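Local coordinates for protein putative immunoglobulin A1 protease (Bacteroides ovatus, PDB 3N6Z) that is of unproven function but may act as, or be related to, a protease that cleaves immunoglobulin A1, at residues T56-M61 and F73-D78; I305-N310 and I314-E319; N267-S272 and V342-N347. One frame throughout, in Å; residues are numbered along the deposited sequence. Where two conformers were deposited one is given.

Contact 1. Residues T56-M61 and F73-D78; sequences TQIRNM and FQLGAD
Met61, built as selenomethionine, meets Phe73 through a chain that runs out with CG anti to its own carbonyl carbon (chi1 -66°), stays extended, and then folds back at its last torsion (chi3 67°). That final bend lowers the terminal methyl onto the Phe73 ring, whose CG is likewise anti to its carbonyl carbon. Met61 CE lies 3.6 Å from the centroid of the Phe73 ring and only 12° off its normal, so this is a CH-pi contact over the middle of the face. The selenium stands above the same face, but farther off: Met61 SE is 4.8 Å from the Phe73 centroid, a Met-aromatic contact in which the methyl does the closer touching. Lower in the chain, Met61 CG rests 3.7 Å from Phe73 CE2. The long, unbranched methionine chain, here carrying selenium, suits this place because it can follow a flat surface. Beside this pair, the branch ends Ile58 CD1 and Leu75 CD2 meet more loosely at 4.3 Å. No hydrogen bond joins the segments; the join is entirely apolar. Ile52 and Phe102 from the flanking strands 50-52 and 100-105 also pack here, against Met61 and Leu75, while Ile109 adds to the Ile58-Leu75 side. Helix 55-58 and the type I turn from Ile58 thus lay apolar side chains on strand 71-75, near the N-terminal end of a beta-helix-like solenoid of parallel strands.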
ATOM      1  N   THR A  56      17.066  -1.772 -15.717  1.00 10.86           N
ATOM      2  CA  THR A  56      18.444  -1.519 -15.312  1.00 11.64           C
ATOM      3  C   THR A  56      18.510  -0.121 -14.678  1.00  9.88           C
ATOM      4  O   THR A  56      19.135   0.085 -13.626  1.00 11.41           O
ATOM      5  CB  THR A  56      19.382  -1.592 -16.487  1.00 11.12           C
ATOM      6  OG1 THR A  56      19.271  -2.873 -17.105  1.00 15.39           O
ATOM      7  CG2 THR A  56      20.837  -1.367 -16.049  1.00 16.75           C
ATOM      8  N   GLN A  57      17.818   0.830 -15.296  1.00  9.79           N
ATOM      9  CA  GLN A  57      17.715   2.172 -14.728  1.00  9.50           C
ATOM     10  C   GLN A  57      16.974   2.180 -13.377  1.00  7.90           C
ATOM     11  O   GLN A  57      17.350   2.920 -12.462  1.00  8.79           O
ATOM     12  CB  GLN A  57      17.119   3.148 -15.744  1.00  8.83           C
ATOM     13  CG  GLN A  57      18.022   3.384 -16.959  1.00  9.95           C
ATOM     14  CD  GLN A  57      17.439   4.315 -17.995  1.00 10.57           C
ATOM     15  OE1 GLN A  57      16.357   4.804 -17.846  1.00 12.23           O
ATOM     16  NE2 GLN A  57      18.156   4.510 -19.087  1.00 15.35           N
ATOM     17  N   ILE A  58      15.906   1.410 -13.241  1.00  8.72           N
ATOM     18  CA  ILE A  58      15.222   1.377 -11.971  1.00  8.44           C
ATOM     19  C   ILE A  58      16.135   0.838 -10.858  1.00  8.93           C
ATOM     20  O   ILE A  58      16.048   1.283  -9.697  1.00  9.30           O
ATOM     21  CB  ILE A  58      13.838   0.641 -12.037  1.00  9.37           C
ATOM     22  CG1 ILE A  58      12.813   1.335 -11.132  1.00  9.40           C
ATOM     23  CG2 ILE A  58      13.947  -0.817 -11.715  1.00  9.54           C
ATOM     24  CD1 ILE A  58      11.377   0.876 -11.382  1.00 11.23           C
ATOM     25  N   ARG A  59      17.049  -0.053 -11.213  1.00  9.52           N
ATOM     26  CA  ARG A  59      18.043  -0.567 -10.271  1.00 10.00           C
ATOM     27  C   ARG A  59      19.137   0.451  -9.933  1.00  9.39           C
ATOM     28  O   ARG A  59      19.869   0.241  -8.988  1.00 13.70           O
ATOM     29  CB  ARG A  59      18.626  -1.880 -10.780  1.00 11.53           C
ATOM     30  CG  ARG A  59      17.578  -2.996 -10.755  1.00 11.74           C
ATOM     31  CD  ARG A  59      17.932  -4.179 -11.627  1.00 13.19           C
ATOM     32  NE  ARG A  59      19.166  -4.780 -11.154  1.00 12.22           N
ATOM     33  CZ  ARG A  59      20.283  -4.885 -11.886  1.00 14.73           C
ATOM     34  NH1 ARG A  59      20.313  -4.543 -13.183  1.00 17.25           N
ATOM     35  NH2 ARG A  59      21.370  -5.382 -11.327  1.00 16.05           N
ATOM     36  N   ASN A  60      19.213   1.558 -10.646  1.00  8.79           N
ATOM     37  CA  ASN A  60      20.148   2.641 -10.327  1.00  9.68           C
ATOM     38  C   ASN A  60      19.595   3.647  -9.320  1.00  7.75           C
ATOM     39  O   ASN A  60      20.336   4.505  -8.841  1.00  8.97           O
ATOM     40  CB  ASN A  60      20.650   3.381 -11.588  1.00  9.61           C
ATOM     41  CG  ASN A  60      21.513   2.494 -12.482  1.00 10.16           C
ATOM     42  OD1 ASN A  60      22.212   1.587 -11.985  1.00 10.85           O
ATOM     43  ND2 ASN A  60      21.473   2.750 -13.801  1.00  9.70           N
HETATM   44  N   MSE A  61      18.298   3.545  -8.971  1.00  8.69           N
HETATM   45  CA  MSE A  61      17.707   4.501  -8.026  1.00  7.93           C
HETATM   46  C   MSE A  61      18.526   4.542  -6.728  1.00  7.40           C
HETATM   47  O   MSE A  61      18.764   5.614  -6.181  1.00  8.55           O
HETATM   48  CB  MSE A  61      16.260   4.161  -7.701  1.00  7.87           C
HETATM   49  CG  MSE A  61      15.315   4.292  -8.879  1.00  9.08           C
HETATM   50 SE   MSE A  61      13.518   3.752  -8.438  0.75  6.41          SE
HETATM   51  CE  MSE A  61      13.124   5.195  -7.172  1.00  8.67           C
ATOM     52  N   PHE A  73      12.166  11.108  -9.008  1.00  7.79           N
ATOM     53  CA  PHE A  73      12.208  10.087 -10.039  1.00  7.41           C
ATOM     54  C   PHE A  73      10.887  10.086 -10.793  1.00  7.47           C
ATOM     55  O   PHE A  73       9.807  10.309 -10.212  1.00  8.37           O
ATOM     56  CB  PHE A  73      12.403   8.693  -9.450  1.00  7.83           C
ATOM     57  CG  PHE A  73      13.643   8.518  -8.627  1.00  7.95           C
ATOM     58  CD1 PHE A  73      13.637   8.764  -7.262  1.00  8.49           C
ATOM     59  CD2 PHE A  73      14.833   8.105  -9.218  1.00  7.94           C
ATOM     60  CE1 PHE A  73      14.748   8.560  -6.496  1.00  9.03           C
ATOM     61  CE2 PHE A  73      15.962   7.907  -8.441  1.00  8.27           C
ATOM     62  CZ  PHE A  73      15.921   8.140  -7.087  1.00  8.10           C
ATOM     63  N   GLN A  74      10.956   9.697 -12.062  1.00  8.25           N
ATOM     64  CA  GLN A  74       9.767   9.555 -12.907  1.00  7.31           C
ATOM     65  C   GLN A  74       9.943   8.376 -13.858  1.00  7.82           C
ATOM     66  O   GLN A  74      11.030   8.177 -14.394  1.00  8.64           O
ATOM     67  CB  GLN A  74       9.526  10.847 -13.676  1.00  8.82           C
ATOM     68  CG  GLN A  74       8.184  10.903 -14.384  1.00  9.34           C
ATOM     69  CD  GLN A  74       7.833  12.311 -14.840  1.00 12.70           C
ATOM     70  OE1 GLN A  74       8.001  13.309 -14.081  1.00 14.88           O
ATOM     71  NE2 GLN A  74       7.329  12.416 -16.052  1.00 15.81           N
ATOM     72  N   LEU A  75       8.880   7.610 -14.050  1.00  8.31           N
ATOM     73  CA  LEU A  75       8.892   6.592 -15.109  1.00  8.04           C
ATOM     74  C   LEU A  75       8.521   7.219 -16.437  1.00  8.77           C
ATOM     75  O   LEU A  75       7.532   7.969 -16.510  1.00  9.89           O
ATOM     76  CB  LEU A  75       7.905   5.458 -14.831  1.00  8.17           C
ATOM     77  CG  LEU A  75       8.123   4.661 -13.527  1.00  7.40           C
ATOM     78  CD1 LEU A  75       7.083   3.533 -13.440  1.00  9.95           C
ATOM     79  CD2 LEU A  75       9.555   4.080 -13.501  1.00 10.35           C
ATOM     80  N   GLY A  76       9.265   6.858 -17.471  1.00  8.61           N
ATOM     81  CA  GLY A  76       8.963   7.264 -18.862  1.00  9.54           C
ATOM     82  C   GLY A  76       8.458   6.128 -19.727  1.00 10.61           C
ATOM     83  O   GLY A  76       8.199   6.334 -20.921  1.00 12.63           O
ATOM     84  N   ALA A  77       8.293   4.956 -19.129  1.00  9.81           N
ATOM     85  CA  ALA A  77       7.822   3.729 -19.791  1.00  9.28           C
ATOM     86  C   ALA A  77       7.369   2.763 -18.705  1.00  9.36           C
ATOM     87  O   ALA A  77       7.756   2.889 -17.539  1.00  9.73           O
ATOM     88  CB  ALA A  77       8.964   3.088 -20.610  1.00 12.27           C
ATOM     89  N   ASP A  78       6.611   1.740 -19.098  1.00  9.84           N
ATOM     90  CA  ASP A  78       6.386   0.598 -18.219  1.00  9.24           C
ATOM     91  C   ASP A  78       7.737  -0.091 -18.003  1.00  9.15           C
ATOM     92  O   ASP A  78       8.592  -0.083 -18.881  1.00 11.05           O
ATOM     93  CB  ASP A  78       5.422  -0.434 -18.826  1.00 10.08           C
ATOM     94  CG  ASP A  78       3.978   0.065 -18.972  1.00  9.70           C
ATOM     95  OD1 ASP A  78       3.612   1.099 -18.361  1.00  9.91           O
ATOM     96  OD2 ASP A  78       3.242  -0.594 -19.709  1.00 12.37           O
TER

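Contact 2. Residues I305-N310 and I314-E319; sequences IVLKVN and ITASDE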
ATOM      1  N   ILE A 305     -18.692 -11.063  -0.302  1.00 13.36           N
ATOM      2  CA  ILE A 305     -17.413 -11.492   0.272  1.00 12.88           C
ATOM      3  C   ILE A 305     -17.672 -12.538   1.356  1.00 13.97           C
ATOM      4  O   ILE A 305     -18.722 -12.534   2.025  1.00 15.54           O
ATOM      5  CB  ILE A 305     -16.513 -10.318   0.756  1.00 12.87           C
ATOM      6  CG1 ILE A 305     -17.086  -9.602   1.978  1.00 13.70           C
ATOM      7  CG2 ILE A 305     -16.226  -9.363  -0.411  1.00 13.14           C
ATOM      8  CD1 ILE A 305     -16.173  -8.450   2.493  1.00 13.65           C
ATOM      9  N   VAL A 306     -16.690 -13.424   1.524  1.00 13.77           N
ATOM     10  CA  VAL A 306     -16.774 -14.510   2.518  1.00 15.14           C
ATOM     11  C   VAL A 306     -15.802 -14.186   3.659  1.00 12.49           C
ATOM     12  O   VAL A 306     -14.615 -13.940   3.421  1.00 11.99           O
ATOM     13  CB  VAL A 306     -16.437 -15.864   1.863  1.00 15.48           C
ATOM     14  CG1 VAL A 306     -16.437 -16.992   2.890  1.00 18.08           C
ATOM     15  CG2 VAL A 306     -17.421 -16.157   0.717  1.00 20.57           C
ATOM     16  N   LEU A 307     -16.333 -14.190   4.879  1.00 13.78           N
ATOM     17  CA  LEU A 307     -15.578 -13.937   6.106  0.50 12.64           C
ATOM     18  C   LEU A 307     -15.546 -15.258   6.881  1.00 13.44           C
ATOM     19  O   LEU A 307     -16.585 -15.882   7.116  1.00 15.04           O
ATOM     20  CB  LEU A 307     -16.183 -12.813   6.969  0.50 13.90           C
ATOM     21  CG  LEU A 307     -15.739 -11.359   6.721  0.50 12.08           C
ATOM     22  CD1 LEU A 307     -16.102 -10.902   5.307  0.50 14.02           C
ATOM     23  CD2 LEU A 307     -16.344 -10.420   7.791  0.50 13.48           C
ATOM     24  N   LYS A 308     -14.345 -15.650   7.299  1.00 12.61           N
ATOM     25  CA  LYS A 308     -14.125 -16.898   8.040  1.00 13.06           C
ATOM     26  C   LYS A 308     -13.186 -16.698   9.211  1.00 13.44           C
ATOM     27  O   LYS A 308     -12.180 -15.989   9.104  1.00 12.96           O
ATOM     28  CB  LYS A 308     -13.577 -18.003   7.136  1.00 14.52           C
ATOM     29  CG  LYS A 308     -14.572 -18.547   6.128  1.00 20.73           C
ATOM     30  CD  LYS A 308     -13.993 -19.702   5.355  1.00 25.81           C
ATOM     31  CE  LYS A 308     -15.026 -20.340   4.442  1.00 28.69           C
ATOM     32  NZ  LYS A 308     -14.449 -21.542   3.731  1.00 32.69           N
ATOM     33  N   VAL A 309     -13.525 -17.331  10.334  1.00 14.17           N
ATOM     34  CA  VAL A 309     -12.647 -17.439  11.490  1.00 14.31           C
ATOM     35  C   VAL A 309     -12.642 -18.912  11.876  1.00 16.26           C
ATOM     36  O   VAL A 309     -13.714 -19.495  12.107  1.00 17.19           O
ATOM     37  CB  VAL A 309     -13.092 -16.556  12.668  1.00 15.68           C
ATOM     38  CG1 VAL A 309     -12.233 -16.866  13.942  1.00 17.01           C
ATOM     39  CG2 VAL A 309     -12.965 -15.092  12.294  1.00 16.96           C
ATOM     40  N   ASN A 310     -11.461 -19.518  11.942  1.00 16.00           N
ATOM     41  CA  ASN A 310     -11.334 -20.949  12.294  1.00 18.31           C
ATOM     42  C   ASN A 310     -12.231 -21.836  11.431  1.00 20.57           C
ATOM     43  O   ASN A 310     -12.933 -22.714  11.940  1.00 21.21           O
ATOM     44  CB  ASN A 310     -11.575 -21.127  13.794  1.00 20.61           C
ATOM     45  CG  ASN A 310     -11.261 -22.531  14.281  1.00 23.94           C
ATOM     46  OD1 ASN A 310     -10.397 -23.224  13.717  1.00 25.36           O
ATOM     47  ND2 ASN A 310     -11.968 -22.955  15.311  1.00 27.19           N
ATOM     48  N   ILE A 314     -18.621 -16.359   9.112  1.00 19.78           N
ATOM     49  CA  ILE A 314     -19.113 -15.315  10.010  0.60 22.78           C
ATOM     50  C   ILE A 314     -20.055 -14.423   9.209  1.00 21.08           C
ATOM     51  O   ILE A 314     -19.786 -14.175   8.040  1.00 22.57           O
ATOM     52  CB  ILE A 314     -17.923 -14.410  10.514  0.60 25.26           C
ATOM     53  CG1 ILE A 314     -16.888 -15.239  11.280  0.60 27.41           C
ATOM     54  CG2 ILE A 314     -18.399 -13.202  11.351  0.60 27.60           C
ATOM     55  CD1 ILE A 314     -17.440 -16.143  12.358  0.60 29.58           C
ATOM     56  N   THR A 315     -21.120 -13.967   9.847  0.50 20.64           N
ATOM     57  CA  THR A 315     -21.971 -12.938   9.309  0.50 21.01           C
ATOM     58  C   THR A 315     -21.437 -11.608   9.813  0.50 19.32           C
ATOM     59  O   THR A 315     -20.825 -11.538  10.899  0.50 19.43           O
ATOM     60  CB  THR A 315     -23.381 -13.132   9.814  0.50 21.94           C
ATOM     61  OG1 THR A 315     -23.364 -13.023  11.241  0.50 22.87           O
ATOM     62  CG2 THR A 315     -23.887 -14.510   9.371  0.50 22.55           C
ATOM     63  N   ALA A 316     -21.592 -10.570   8.996  1.00 17.29           N
ATOM     64  CA  ALA A 316     -21.347  -9.210   9.451  1.00 15.79           C
ATOM     65  C   ALA A 316     -22.578  -8.351   9.266  1.00 17.07           C
ATOM     66  O   ALA A 316     -23.231  -8.404   8.221  1.00 22.25           O
ATOM     67  CB  ALA A 316     -20.169  -8.616   8.634  1.00 16.35           C
ATOM     68  N   SER A 317     -22.836  -7.502  10.243  1.00 17.44           N
ATOM     69  CA  SER A 317     -23.972  -6.586  10.220  0.60 17.37           C
ATOM     70  C   SER A 317     -23.545  -5.213   9.717  1.00 14.80           C
ATOM     71  O   SER A 317     -22.443  -4.763   9.996  1.00 15.21           O
ATOM     72  CB  SER A 317     -24.571  -6.439  11.619  0.60 20.09           C
ATOM     73  OG  SER A 317     -25.078  -7.675  12.082  0.60 22.16           O
ATOM     74  N   ASP A 318     -24.429  -4.541   8.998  1.00 12.00           N
ATOM     75  CA  ASP A 318     -24.154  -3.192   8.523  1.00  9.85           C
ATOM     76  C   ASP A 318     -23.990  -2.191   9.674  1.00 10.40           C
ATOM     77  O   ASP A 318     -24.747  -2.206  10.646  1.00 13.44           O
ATOM     78  CB  ASP A 318     -25.266  -2.675   7.614  1.00 10.86           C
ATOM     79  CG  ASP A 318     -25.338  -3.336   6.258  1.00 11.44           C
ATOM     80  OD1 ASP A 318     -24.402  -4.046   5.834  1.00 11.10           O
ATOM     81  OD2 ASP A 318     -26.387  -3.100   5.579  1.00 12.38           O
ATOM     82  N   GLU A 319     -23.009  -1.309   9.545  1.00 10.65           N
ATOM     83  CA  GLU A 319     -22.771  -0.237  10.493  1.00 11.80           C
ATOM     84  C   GLU A 319     -21.954   0.837   9.808  1.00 10.31           C
ATOM     85  O   GLU A 319     -21.233   0.569   8.845  1.00 11.92           O
ATOM     86  CB  GLU A 319     -22.073  -0.770  11.755  1.00 13.24           C
ATOM     87  CG  GLU A 319     -20.789  -1.560  11.414  1.00 12.33           C
ATOM     88  CD  GLU A 319     -20.076  -2.166  12.606  1.00 12.33           C
ATOM     89  OE1 GLU A 319     -20.605  -2.141  13.733  1.00 15.27           O
ATOM     90  OE2 GLU A 319     -18.972  -2.701  12.401  1.00 12.88           O
TER
HETATM   91  O   HOH W   1     -19.209 -14.410   5.314  1.00 21.33           O
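Leu307 and Ile314 share one water through their backbones: water 1 accepts from Leu307 N at 2.9 Å and donates to Ile314 O at 2.8 Å. It lies where the two strands of a short beta hairpin, 307-309 and 312-314, part, at the C-terminal border of one sheet of the solenoid. The same two residues also bond directly, Ile314 N to Leu307 O at 2.9 Å. That bond is straight at its hydrogen (168°), although the donor stands 36° out of the carbonyl plane. Leu307 N and Ile314 O are 4.7 Å apart, and the water spans them, consistent with a separation of the strands. On the other edge of strand 307-309, Lys308 makes backbone bonds to Leu274 and Gly276 of the preceding coil, which join it in parallel to 274-276, while 312-314 adds an antiparallel strand at the border. Beta-branched residues suit this extended backbone. Val309 turns CG2 anti to its carbonyl carbon and Ile314, in one of its two conformers, does the same with CG1 (chi1 -60°), which brings Val309 CG2 to 4.1 Å from Ile314 CG1 as the two side chains pass at a slant. Leu307 and Val309 also cover Val283 of strand 282-284, so apolar groups belong on this side. Beyond Ile314, the small Ala316 turns its methyl toward the strand, Ala316 CB coming to 4.3 Å from Leu307 CD2 in one of the leucine's two conformers.

Contact 3. Residues N267-S272 and V342-N347; sequences NSAAWS and VAWNPN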
ATOM      1  N   ASN A 267     -14.961   6.941   2.076  1.00  8.91           N
ATOM      2  CA  ASN A 267     -15.216   6.624   0.678  1.00 10.35           C
ATOM      3  C   ASN A 267     -14.327   5.484   0.210  1.00  9.36           C
ATOM      4  O   ASN A 267     -13.509   5.634  -0.687  1.00 11.28           O
ATOM      5  CB  ASN A 267     -15.021   7.862  -0.204  1.00 11.72           C
ATOM      6  CG  ASN A 267     -15.960   8.964   0.165  1.00 15.26           C
ATOM      7  OD1 ASN A 267     -15.541  10.096   0.550  1.00 24.49           O
ATOM      8  ND2 ASN A 267     -17.212   8.688   0.058  1.00 10.62           N
ATOM      9  N   SER A 268     -14.493   4.341   0.847  1.00  9.40           N
ATOM     10  CA  SER A 268     -13.690   3.148   0.609  1.00  8.74           C
ATOM     11  C   SER A 268     -14.541   1.909   0.615  1.00  8.66           C
ATOM     12  O   SER A 268     -15.686   1.903   1.111  1.00 10.25           O
ATOM     13  CB  SER A 268     -12.533   3.085   1.615  1.00 10.54           C
ATOM     14  OG  SER A 268     -11.619   4.204   1.400  1.00 11.64           O
ATOM     15  N   ALA A 269     -14.016   0.830   0.039  1.00  8.61           N
ATOM     16  CA  ALA A 269     -14.805  -0.391  -0.088  1.00  9.62           C
ATOM     17  C   ALA A 269     -13.961  -1.665   0.028  1.00  8.71           C
ATOM     18  O   ALA A 269     -12.841  -1.755  -0.518  1.00 10.10           O
ATOM     19  CB  ALA A 269     -15.549  -0.415  -1.443  1.00 11.43           C
ATOM     20  N   ALA A 270     -14.519  -2.662   0.703  1.00  9.37           N
ATOM     21  CA  ALA A 270     -13.920  -3.984   0.824  1.00  8.86           C
ATOM     22  C   ALA A 270     -14.576  -4.928  -0.168  1.00  9.38           C
ATOM     23  O   ALA A 270     -15.810  -5.074  -0.170  1.00 11.78           O
ATOM     24  CB  ALA A 270     -14.072  -4.524   2.270  1.00  9.18           C
ATOM     25  N   TRP A 271     -13.765  -5.587  -0.967  1.00  9.41           N
ATOM     26  CA  TRP A 271     -14.240  -6.561  -1.938  1.00  8.54           C
ATOM     27  C   TRP A 271     -13.382  -7.810  -1.921  1.00  9.85           C
ATOM     28  O   TRP A 271     -13.339  -8.573  -2.899  1.00 11.20           O
ATOM     29  CB  TRP A 271     -14.334  -5.898  -3.322  1.00  9.76           C
ATOM     30  CG  TRP A 271     -15.321  -6.423  -4.278  1.00 11.11           C
ATOM     31  CD1 TRP A 271     -15.826  -7.688  -4.357  1.00 10.32           C
ATOM     32  CD2 TRP A 271     -15.881  -5.694  -5.374  1.00 10.07           C
ATOM     33  NE1 TRP A 271     -16.724  -7.767  -5.404  1.00 11.94           N
ATOM     34  CE2 TRP A 271     -16.763  -6.564  -6.049  1.00 12.00           C
ATOM     35  CE3 TRP A 271     -15.738  -4.387  -5.832  1.00 10.71           C
ATOM     36  CZ2 TRP A 271     -17.485  -6.163  -7.196  1.00 13.19           C
ATOM     37  CZ3 TRP A 271     -16.448  -3.985  -6.946  1.00 13.54           C
ATOM     38  CH2 TRP A 271     -17.307  -4.875  -7.620  1.00 13.79           C
ATOM     39  N   SER A 272     -12.759  -8.087  -0.772  1.00 10.37           N
ATOM     40  CA  SER A 272     -11.892  -9.246  -0.564  1.00  9.73           C
ATOM     41  C   SER A 272     -12.563 -10.282   0.335  1.00 10.35           C
ATOM     42  O   SER A 272     -13.235  -9.930   1.300  1.00 10.51           O
ATOM     43  CB  SER A 272     -10.596  -8.806   0.124  1.00 10.83           C
ATOM     44  OG  SER A 272      -9.879  -7.897  -0.671  1.00 10.91           O
ATOM     45  N   VAL A 342     -16.384   4.247  -9.171  1.00 12.19           N
ATOM     46  CA  VAL A 342     -16.073   5.127 -10.303  1.00 13.19           C
ATOM     47  C   VAL A 342     -16.387   6.590  -9.957  1.00 14.63           C
ATOM     48  O   VAL A 342     -15.648   7.487 -10.321  1.00 15.64           O
ATOM     49  CB  VAL A 342     -16.764   4.662 -11.591  1.00 14.73           C
ATOM     50  CG1 VAL A 342     -16.638   5.694 -12.710  1.00 18.18           C
ATOM     51  CG2 VAL A 342     -16.196   3.306 -12.018  1.00 14.35           C
ATOM     52  N   ALA A 343     -17.473   6.823  -9.217  1.00 13.83           N
ATOM     53  CA  ALA A 343     -17.836   8.182  -8.797  1.00 15.04           C
ATOM     54  C   ALA A 343     -16.825   8.877  -7.875  1.00 14.66           C
ATOM     55  O   ALA A 343     -16.814  10.109  -7.750  1.00 17.58           O
ATOM     56  CB  ALA A 343     -19.272   8.176  -8.171  1.00 16.42           C
ATOM     57  N   TRP A 344     -15.945   8.115  -7.237  1.00 13.46           N
ATOM     58  CA  TRP A 344     -14.846   8.705  -6.481  1.00 14.65           C
ATOM     59  C   TRP A 344     -13.993   9.671  -7.294  1.00 15.74           C
ATOM     60  O   TRP A 344     -13.576  10.722  -6.776  1.00 17.48           O
ATOM     61  CB  TRP A 344     -13.961   7.651  -5.834  1.00 13.99           C
ATOM     62  CG  TRP A 344     -14.606   6.823  -4.823  1.00 12.16           C
ATOM     63  CD1 TRP A 344     -15.792   7.068  -4.152  1.00 14.05           C
ATOM     64  CD2 TRP A 344     -14.157   5.546  -4.370  1.00 11.44           C
ATOM     65  NE1 TRP A 344     -16.079   6.038  -3.295  1.00 12.39           N
ATOM     66  CE2 TRP A 344     -15.090   5.094  -3.405  1.00 10.94           C
ATOM     67  CE3 TRP A 344     -13.043   4.750  -4.670  1.00 10.42           C
ATOM     68  CZ2 TRP A 344     -14.952   3.876  -2.758  1.00 11.18           C
ATOM     69  CZ3 TRP A 344     -12.892   3.539  -4.003  1.00 10.68           C
ATOM     70  CH2 TRP A 344     -13.846   3.119  -3.061  1.00 11.12           C
ATOM     71  N   ASN A 345     -13.743   9.314  -8.552  1.00 15.33           N
ATOM     72  CA  ASN A 345     -13.071  10.204  -9.492  1.00 15.96           C
ATOM     73  C   ASN A 345     -13.235   9.640 -10.896  1.00 16.29           C
ATOM     74  O   ASN A 345     -12.455   8.795 -11.332  1.00 15.14           O
ATOM     75  CB  ASN A 345     -11.584  10.418  -9.174  1.00 17.04           C
ATOM     76  CG  ASN A 345     -10.933  11.375 -10.153  1.00 21.21           C
ATOM     77  OD1 ASN A 345     -11.594  11.847 -11.072  1.00 21.08           O
ATOM     78  ND2 ASN A 345      -9.646  11.634  -9.978  1.00 26.01           N
ATOM     79  N   PRO A 346     -14.258  10.100 -11.623  1.00 18.35           N
ATOM     80  CA  PRO A 346     -14.531   9.557 -12.949  1.00 18.46           C
ATOM     81  C   PRO A 346     -13.439   9.813 -14.004  1.00 18.36           C
ATOM     82  O   PRO A 346     -13.427   9.154 -15.038  1.00 20.49           O
ATOM     83  CB  PRO A 346     -15.809  10.291 -13.354  1.00 22.44           C
ATOM     84  CG  PRO A 346     -16.439  10.658 -12.116  1.00 24.12           C
ATOM     85  CD  PRO A 346     -15.368  10.936 -11.126  1.00 20.63           C
ATOM     86  N   ASN A 347     -12.548  10.762 -13.730  1.00 18.33           N
ATOM     87  CA  ASN A 347     -11.372  10.978 -14.589  1.00 19.90           C
ATOM     88  C   ASN A 347     -10.263   9.936 -14.417  1.00 17.19           C
ATOM     89  O   ASN A 347      -9.388   9.834 -15.272  1.00 18.69           O
ATOM     90  CB  ASN A 347     -10.812  12.386 -14.352  1.00 21.89           C
ATOM     91  CG  ASN A 347     -11.810  13.485 -14.716  1.00 29.86           C
ATOM     92  OD1 ASN A 347     -12.557  13.370 -15.690  1.00 31.99           O
ATOM     93  ND2 ASN A 347     -11.822  14.555 -13.924  1.00 37.43           N
TER
HETATM   94  O   HOH W   2     -18.334   6.926  -1.667  1.00 15.20           O
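Trp344 lies with one face against the backbone of Asn267, whose carbonyl oxygen stands 3.0 Å above the ring plane, toward the rim of the six-membered ring. Trp344 CG is anti to its carbonyl carbon (chi1 -64°), which swings the indole toward the Asn267 corner. Asn267 O comes to 3.1 Å from Trp344 CZ2. Asn267 CB packs beside the pyrrole part, 3.7 Å from Trp344 NE1. Water 2 joins the polar groups of the two side chains: it lies at the indole edge in the ring plane and accepts from both Trp344 NE1 (2.9 Å) and Asn267 ND2 (2.7 Å). This satisfies the indole N-H and helps to fix the rotation of the ring about chi2. Asn267 ND2 also donates to Asn298 OD1, one coil on, and the Asn267 side chain touches Asn236, one coil back. This row is consistent with the stacked asparagines at the corners of parallel beta-helices. Asn267 has positive phi and psi (50°/61°), a left-handed conformation that asparagine tolerates well, where the chain turns from strand 263-266 into 268-270. With an alanine in place of Trp344, water 2 would lose its indole donor and the helix end would probably pack less closely over Asn267 and Ala269. The far corner of the indole reaches strand 268-270 itself: Trp344 CH2 is 4.2 Å from Ala269 CB, a methyl small enough to sit under the helix, beside Leu337.

Contact 1 is buried and apolar, contact 2 lies at the surface, and contact 3 is partly buried; their chemistry follows suit: no hydrogen bond in the first, a direct backbone bond plus a water in contact 2, a water alone joining the polar groups in contact 3. Contacts 1 and 2, centres about 42 Å apart, lie near opposite ends of the solenoid. Contacts 1 and 3 both bring helical segments onto strands, but the former uses methyls and a ring, the latter an indole facing a carbonyl. Contact 2 instead joins strand 307-309 to the end of its hairpin partner and the loop beyond. Contacts 2 and 3 adjoin, Ile305 CB lying 3.3 Å from Ser272 O.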